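Local coordinates for fusarinine C esterase sidJ (Aspergillus fumigatus, PDB 6GUP), which hydrolyses the ester bonds of the siderophore fusarinine C, releasing fusarinine and iron, but leaves triacetylfusarinine C uncleaved, at residues A[161-166]-A[280-286]; A[50-54]-A[119-123]; A[299-303]-A[315-321]. All coordinates share one frame; numbering follows the deposited sequence.

Contact 1 (A[161-166]-A[280-286]); sequences IMQAPV and VLFSGAD
Strands 159-163 and 278-283 run side by side and parallel as buried neighbours in the sheet, 278-283 lying next to the edge strand 320-322, and this contact joins their C-terminal ends and the loops that follow. The short strand axes come within 4.8 Å and diverge by only 7°. Met-162 pairs with Val-280, and Gln-163 with Leu-281. Leu-281 N donates to Met-162 O at 2.9 Å, nearly straight at 171°. One step on, Leu-281 O accepts from Ala-164 N. On the face of Met-162 and Val-280, the Met-162 chain bends at its last torsion (chi3 -72°), and CE meets Val-280 CG2 at 3.8 Å. Pro-165 extends this apolar patch: its CG rests 3.7 Å from Val-280 CG1 and also touches Phe-282 CE1. Phe-282 turns its ring edge to Pro-165 O, with CE1 3.5 Å from that oxygen. The chain belongs to the alpha/beta-hydrolase clan, in which catalytic residues sit on loops beyond the strand ends. Asp-286, the last residue of a type I turn that starts at Ser-283, is probably the acid of a Ser-His-Asp triad: its OD2 bonds His-327 ND1, and its OD1 is held by Ser-288 N. Val-166 CG2 packs against the same carboxylate, 3.4 Å from Asp-286 OD2. On the face that carries Gln-163 and Leu-281, a water accepts from Gln-163 NE2 at 2.7 Å and donates to both Leu-281 O and Ser-283 OG. Ser-283 OG also bonds Ser-326 O, while Gln-163 OE1 is bonded to His-122.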
# COMPACT_ATOMS: atom_id res chain seq x y z
N ILE A 161 4.28 -22.41 1.07
CA ILE A 161 5.72 -22.19 0.98
C ILE A 161 6.10 -21.03 1.90
O ILE A 161 5.39 -20.02 1.95
CB ILE A 161 6.18 -21.90 -0.48
CG1 ILE A 161 5.76 -23.04 -1.42
CG2 ILE A 161 7.69 -21.70 -0.54
CD1 ILE A 161 5.83 -22.68 -2.89
N MET A 162 7.22 -21.18 2.61
CA MET A 162 7.78 -20.10 3.43
C MET A 162 9.23 -19.88 3.02
O MET A 162 10.07 -20.77 3.21
CB MET A 162 7.69 -20.43 4.92
CG MET A 162 6.27 -20.71 5.41
SD MET A 162 6.07 -20.54 7.19
CE MET A 162 6.95 -21.98 7.80
N GLN A 163 9.52 -18.71 2.46
CA GLN A 163 10.86 -18.37 1.98
C GLN A 163 11.54 -17.45 2.98
O GLN A 163 11.04 -16.36 3.26
CB GLN A 163 10.77 -17.71 0.61
CG GLN A 163 12.11 -17.47 -0.08
CD GLN A 163 12.77 -16.15 0.31
OE1 GLN A 163 12.11 -15.12 0.41
NE2 GLN A 163 14.08 -16.19 0.52
N ALA A 164 12.68 -17.89 3.51
CA ALA A 164 13.43 -17.17 4.54
C ALA A 164 12.58 -16.72 5.75
O ALA A 164 12.55 -15.53 6.07
CB ALA A 164 14.16 -15.98 3.91
N PRO A 165 11.88 -17.67 6.40
CA PRO A 165 11.18 -17.34 7.64
C PRO A 165 12.18 -17.13 8.77
O PRO A 165 12.74 -18.10 9.30
CB PRO A 165 10.29 -18.56 7.89
CG PRO A 165 10.98 -19.68 7.21
CD PRO A 165 11.68 -19.09 6.03
N VAL A 166 12.41 -15.87 9.13
CA VAL A 166 13.50 -15.46 10.01
C VAL A 166 12.93 -14.68 11.19
O VAL A 166 12.03 -13.86 11.03
CB VAL A 166 14.52 -14.61 9.22
CG1 VAL A 166 15.50 -13.88 10.14
CG2 VAL A 166 15.28 -15.49 8.23
N VAL A 280 9.69 -25.21 3.35
CA VAL A 280 10.47 -24.09 3.88
C VAL A 280 11.77 -23.97 3.10
O VAL A 280 12.51 -24.95 2.96
CB VAL A 280 10.76 -24.27 5.39
CG1 VAL A 280 11.60 -23.12 5.93
CG2 VAL A 280 9.45 -24.37 6.16
N LEU A 281 12.05 -22.77 2.59
CA LEU A 281 13.28 -22.49 1.85
C LEU A 281 14.14 -21.48 2.61
O LEU A 281 13.92 -20.27 2.51
CB LEU A 281 12.95 -21.95 0.45
CG LEU A 281 12.14 -22.85 -0.48
CD1 LEU A 281 11.82 -22.11 -1.77
CD2 LEU A 281 12.88 -24.15 -0.79
N PHE A 282 15.09 -21.99 3.39
CA PHE A 282 16.06 -21.14 4.07
C PHE A 282 17.11 -20.62 3.10
O PHE A 282 17.38 -21.24 2.07
CB PHE A 282 16.80 -21.88 5.20
CG PHE A 282 16.12 -21.85 6.55
CD1 PHE A 282 15.11 -20.93 6.87
CD2 PHE A 282 16.55 -22.73 7.54
CE1 PHE A 282 14.53 -20.93 8.13
CE2 PHE A 282 15.98 -22.72 8.80
CZ PHE A 282 14.96 -21.83 9.09
N SER A 283 17.70 -19.48 3.46
CA SER A 283 18.80 -18.90 2.71
C SER A 283 20.11 -19.26 3.42
O SER A 283 20.27 -18.98 4.60
CB SER A 283 18.61 -17.38 2.60
OG SER A 283 17.55 -17.07 1.71
N GLY A 284 21.02 -19.91 2.69
CA GLY A 284 22.27 -20.41 3.26
C GLY A 284 23.24 -19.35 3.75
O GLY A 284 23.96 -19.57 4.73
N ALA A 285 23.25 -18.21 3.07
CA ALA A 285 24.05 -17.05 3.48
C ALA A 285 23.15 -15.92 3.99
O ALA A 285 23.41 -14.74 3.72
CB ALA A 285 24.90 -16.58 2.31
N ASP A 286 22.09 -16.28 4.72
CA ASP A 286 21.15 -15.30 5.25
C ASP A 286 21.87 -14.44 6.29
O ASP A 286 22.27 -14.92 7.35
CB ASP A 286 19.92 -15.97 5.87
CG ASP A 286 18.76 -15.00 6.07
OD1 ASP A 286 18.98 -13.88 6.57
OD2 ASP A 286 17.62 -15.38 5.73
O HOH W 1 15.47 -18.53 0.73

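Contact 2 (A[50-54]-A[119-123]); sequences ATTSY and LMGHS
Tyr-54 reaches past His-122 with its hydroxyl end, placing OH 3.5 Å from His-122 ND1. The two side chains point opposite ways and overlap alongside. Their ring planes stand at 76° and their centroids are 5.7 Å apart, an oblique pairing. Both polar atoms are bonded to one acceptor, Gln-163 OE1, on the next strand of the sheet. This shared amide oxygen probably fixes the rotation of the imidazole. Tyr-54 CG lies between the backbone N and the carbonyl carbon (chi1 49°), which swings the ring in toward the strand. Met-120 reaches across from the strand with an extended chain, and its CE ends 3.5 Å from Tyr-54 OH and 4.0 Å from Tyr-54 CE1. Strand 117-122 leads here into the GxSxG sequence of Gly-121 to Gly-125, consistent with the nucleophile elbow of alpha/beta-hydrolases. Ser-123, the probable nucleophile, bonds through OG to His-327 NE2. The loop 50-54 lies beside this elbow, just before helix 55-61, with Tyr-54 at the N-cap position. On the other side of the imidazole from ND1, Thr-51 CG2 touches His-122 CD2 at 3.9 Å. That methyl is anti to the backbone N of Thr-51, while OG1 bonds Asp-47. Ser-53 OG approaches His-122 CE1 at 4.0 Å and donates to Thr-52 O from above the carbonyl plane.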
# COMPACT_ATOMS: atom_id res chain seq x y z
N ALA A 50 4.92 -3.91 -3.68
CA ALA A 50 6.26 -3.35 -3.95
C ALA A 50 7.44 -4.31 -3.73
O ALA A 50 8.59 -3.88 -3.85
CB ALA A 50 6.46 -2.09 -3.13
N THR A 51 7.18 -5.58 -3.42
CA THR A 51 8.24 -6.58 -3.30
C THR A 51 8.95 -6.73 -4.65
O THR A 51 8.29 -6.81 -5.69
CB THR A 51 7.70 -7.96 -2.88
OG1 THR A 51 6.92 -7.83 -1.68
CG2 THR A 51 8.84 -8.95 -2.62
N THR A 52 10.28 -6.76 -4.62
CA THR A 52 11.09 -7.03 -5.81
C THR A 52 11.72 -8.42 -5.68
O THR A 52 11.07 -9.41 -6.00
CB THR A 52 12.15 -5.94 -6.05
OG1 THR A 52 12.81 -5.61 -4.82
CG2 THR A 52 11.51 -4.69 -6.62
N SER A 53 12.96 -8.50 -5.18
CA SER A 53 13.66 -9.78 -4.98
C SER A 53 13.70 -10.68 -6.23
O SER A 53 14.29 -10.30 -7.25
CB SER A 53 13.10 -10.51 -3.74
OG SER A 53 11.77 -10.96 -3.95
N TYR A 54 13.06 -11.85 -6.17
CA TYR A 54 13.09 -12.87 -7.23
C TYR A 54 11.75 -12.94 -7.97
O TYR A 54 11.53 -13.85 -8.78
CB TYR A 54 13.43 -14.25 -6.65
CG TYR A 54 12.61 -14.62 -5.43
CD1 TYR A 54 11.31 -15.13 -5.56
CD2 TYR A 54 13.12 -14.44 -4.14
CE1 TYR A 54 10.55 -15.45 -4.44
CE2 TYR A 54 12.37 -14.76 -3.02
CZ TYR A 54 11.09 -15.27 -3.17
OH TYR A 54 10.36 -15.58 -2.06
N LEU A 119 -0.16 -20.85 -1.13
CA LEU A 119 0.18 -19.60 -0.44
C LEU A 119 1.68 -19.58 -0.16
O LEU A 119 2.19 -20.45 0.54
CB LEU A 119 -0.61 -19.49 0.87
CG LEU A 119 -0.55 -18.14 1.59
CD1 LEU A 119 -1.27 -17.05 0.80
CD2 LEU A 119 -1.14 -18.26 2.98
N MET A 120 2.37 -18.59 -0.73
CA MET A 120 3.81 -18.42 -0.52
C MET A 120 4.07 -17.18 0.33
O MET A 120 3.53 -16.11 0.05
CB MET A 120 4.53 -18.31 -1.86
CG MET A 120 6.04 -18.22 -1.74
SD MET A 120 6.88 -18.58 -3.30
CE MET A 120 8.58 -18.45 -2.78
N GLY A 121 4.90 -17.34 1.36
CA GLY A 121 5.32 -16.24 2.22
C GLY A 121 6.79 -15.91 1.99
O GLY A 121 7.62 -16.81 1.87
N HIS A 122 7.09 -14.61 1.92
CA HIS A 122 8.45 -14.11 1.73
C HIS A 122 8.82 -13.24 2.92
O HIS A 122 8.07 -12.33 3.28
CB HIS A 122 8.52 -13.32 0.42
CG HIS A 122 9.67 -12.36 0.34
ND1 HIS A 122 10.94 -12.73 -0.05
CD2 HIS A 122 9.73 -11.02 0.57
CE1 HIS A 122 11.73 -11.67 -0.03
NE2 HIS A 122 11.02 -10.63 0.34
N SER A 123 9.97 -13.54 3.52
CA SER A 123 10.46 -12.84 4.72
C SER A 123 9.40 -12.92 5.84
O SER A 123 8.98 -14.02 6.20
CB SER A 123 10.89 -11.41 4.37
OG SER A 123 11.39 -10.74 5.51

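Contact 3 (A[299-303]-A[315-321]); sequences LSRWR and WDENSGI
A beta-alpha-beta unit at the edge of the sheet, made of strand 278-283, helix 295-307 and strand 320-322, is closed here by packing of the helix on the chain that leads into its last strand. Trp-315 carries most of the contact. Its side chain sets out toward the helix, with CG anti to the backbone N (chi1 -176°), and one face of the indole lies against the aliphatic part of Arg-303. Arg-303 CB sits 3.6 Å from the centroid of the five-membered ring and only 4° off the ring normal, a clear CH-pi contact. The Arg-303 chain runs on extended from CG to NE, with CD 3.5 Å from Trp-315 CD1. Leu-299 O meets the same face, while Leu-299 CD2 lies at the indole edge, in plane, 3.9 Å from Trp-315 CH2. Trp-302 adds its CB, 3.7 Å from Trp-315 CZ3. The other branch of Leu-299 turns to the strand: CD1 packs on Gly-320 CA at 3.7 Å and on Ile-321 CG1. Ser-319 OG lies over the opposite face of the indole; it donates to Asp-316 O in the carbonyl plane, on a lone pair, and also bonds Val-280 N. At the solvent-exposed side a water accepts from Arg-303 NH2 at 2.8 Å and donates to Glu-317 OE2, linking two charged groups whose atoms NH2 and OE2 are 5.0 Å apart.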
# COMPACT_ATOMS: atom_id res chain seq x y z
N LEU A 299 15.42 -26.45 11.09
CA LEU A 299 14.51 -27.09 10.11
C LEU A 299 13.99 -28.45 10.55
O LEU A 299 12.82 -28.76 10.35
CB LEU A 299 15.17 -27.22 8.72
CG LEU A 299 15.30 -25.98 7.83
CD1 LEU A 299 15.92 -26.35 6.49
CD2 LEU A 299 13.96 -25.28 7.61
N SER A 300 14.87 -29.27 11.15
CA SER A 300 14.48 -30.60 11.65
C SER A 300 13.49 -30.51 12.81
O SER A 300 12.58 -31.33 12.91
CB SER A 300 15.71 -31.41 12.06
OG SER A 300 16.47 -30.74 13.05
N ARG A 301 13.68 -29.52 13.68
CA ARG A 301 12.74 -29.26 14.78
C ARG A 301 11.38 -28.77 14.29
O ARG A 301 10.34 -29.15 14.84
CB ARG A 301 13.34 -28.28 15.79
CG ARG A 301 14.52 -28.87 16.56
CD ARG A 301 15.06 -27.90 17.59
NE ARG A 301 14.12 -27.75 18.70
CZ ARG A 301 13.61 -26.61 19.17
NH1 ARG A 301 13.94 -25.41 18.67
NH2 ARG A 301 12.75 -26.66 20.19
N TRP A 302 11.37 -27.94 13.24
CA TRP A 302 10.12 -27.54 12.58
C TRP A 302 9.46 -28.72 11.87
O TRP A 302 8.24 -28.88 11.94
CB TRP A 302 10.34 -26.40 11.59
CG TRP A 302 10.74 -25.08 12.20
CD1 TRP A 302 10.79 -24.76 13.53
CD2 TRP A 302 11.12 -23.89 11.49
NE1 TRP A 302 11.19 -23.46 13.70
CE2 TRP A 302 11.40 -22.90 12.46
CE3 TRP A 302 11.26 -23.58 10.14
CZ2 TRP A 302 11.82 -21.61 12.11
CZ3 TRP A 302 11.67 -22.29 9.79
CH2 TRP A 302 11.94 -21.32 10.77
N ARG A 303 10.27 -29.54 11.19
CA ARG A 303 9.77 -30.76 10.55
C ARG A 303 9.10 -31.69 11.55
O ARG A 303 7.97 -32.13 11.34
CB ARG A 303 10.90 -31.51 9.82
CG ARG A 303 10.48 -32.87 9.28
CD ARG A 303 11.49 -33.49 8.33
NE ARG A 303 10.98 -34.76 7.80
CZ ARG A 303 11.52 -35.46 6.81
NH1 ARG A 303 12.62 -35.05 6.18
NH2 ARG A 303 10.94 -36.60 6.42
N TRP A 315 5.22 -31.96 6.30
CA TRP A 315 6.47 -31.30 5.92
C TRP A 315 6.99 -31.83 4.58
O TRP A 315 7.04 -33.04 4.37
CB TRP A 315 7.52 -31.52 7.01
CG TRP A 315 8.82 -30.81 6.78
CD1 TRP A 315 9.91 -31.30 6.13
CD2 TRP A 315 9.17 -29.50 7.23
NE1 TRP A 315 10.92 -30.37 6.13
CE2 TRP A 315 10.49 -29.25 6.80
CE3 TRP A 315 8.49 -28.51 7.95
CZ2 TRP A 315 11.15 -28.05 7.07
CZ3 TRP A 315 9.15 -27.31 8.22
CH2 TRP A 315 10.47 -27.09 7.78
N ASP A 316 7.36 -30.91 3.69
CA ASP A 316 7.96 -31.27 2.42
C ASP A 316 9.43 -31.59 2.67
O ASP A 316 10.18 -30.72 3.10
CB ASP A 316 7.83 -30.14 1.39
CG ASP A 316 7.97 -30.63 -0.05
OD1 ASP A 316 8.76 -31.56 -0.30
OD2 ASP A 316 7.28 -30.07 -0.93
N GLU A 317 9.83 -32.83 2.39
CA GLU A 317 11.23 -33.25 2.53
C GLU A 317 12.19 -32.43 1.66
O GLU A 317 13.36 -32.26 2.01
CB GLU A 317 11.40 -34.75 2.24
CG GLU A 317 11.21 -35.17 0.78
CD GLU A 317 11.56 -36.63 0.53
OE1 GLU A 317 11.80 -36.98 -0.65
OE2 GLU A 317 11.59 -37.42 1.49
N ASN A 318 11.68 -31.90 0.54
CA ASN A 318 12.44 -30.99 -0.32
C ASN A 318 12.71 -29.59 0.27
O ASN A 318 13.37 -28.77 -0.37
CB ASN A 318 11.75 -30.85 -1.69
CG ASN A 318 11.82 -32.13 -2.52
OD1 ASN A 318 12.81 -32.85 -2.49
ND2 ASN A 318 10.75 -32.40 -3.26
N SER A 319 12.20 -29.31 1.47
CA SER A 319 12.63 -28.16 2.26
C SER A 319 14.12 -28.24 2.55
O SER A 319 14.67 -29.34 2.71
CB SER A 319 11.89 -28.10 3.59
OG SER A 319 10.49 -28.04 3.40
N GLY A 320 14.77 -27.09 2.64
CA GLY A 320 16.20 -27.05 2.88
C GLY A 320 16.78 -25.66 2.91
O GLY A 320 16.06 -24.67 3.07
N ILE A 321 18.10 -25.60 2.73
CA ILE A 321 18.88 -24.38 2.87
C ILE A 321 19.54 -24.10 1.52
O ILE A 321 20.45 -24.82 1.12
CB ILE A 321 19.92 -24.55 4.00
CG1 ILE A 321 19.21 -24.84 5.33
CG2 ILE A 321 20.79 -23.30 4.14
CD1 ILE A 321 20.13 -25.26 6.46
O HOH W 2 12.49 -37.17 4.15

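Overall arrangement
The three contacts step across one sheet. Contacts 1 and 2 are buried and meet between neighbouring strands, where Gln-163 N bonds Gly-121 O. Each brings one probable triad residue, Asp-286 or Ser-123. Contact 3 is only partly buried and includes the start of the outermost strand, 320-322. It touches contact 1 through Phe-282 N to Gly-320 O and through Val-280 against Trp-315. Contacts 2 and 3 stay about 9 Å apart at their nearest atoms. Chemistry follows place: contact 1 joins strands by direct backbone bonds, contact 2 packs a loop beside a strand end, and contact 3 sets a helix against an indole.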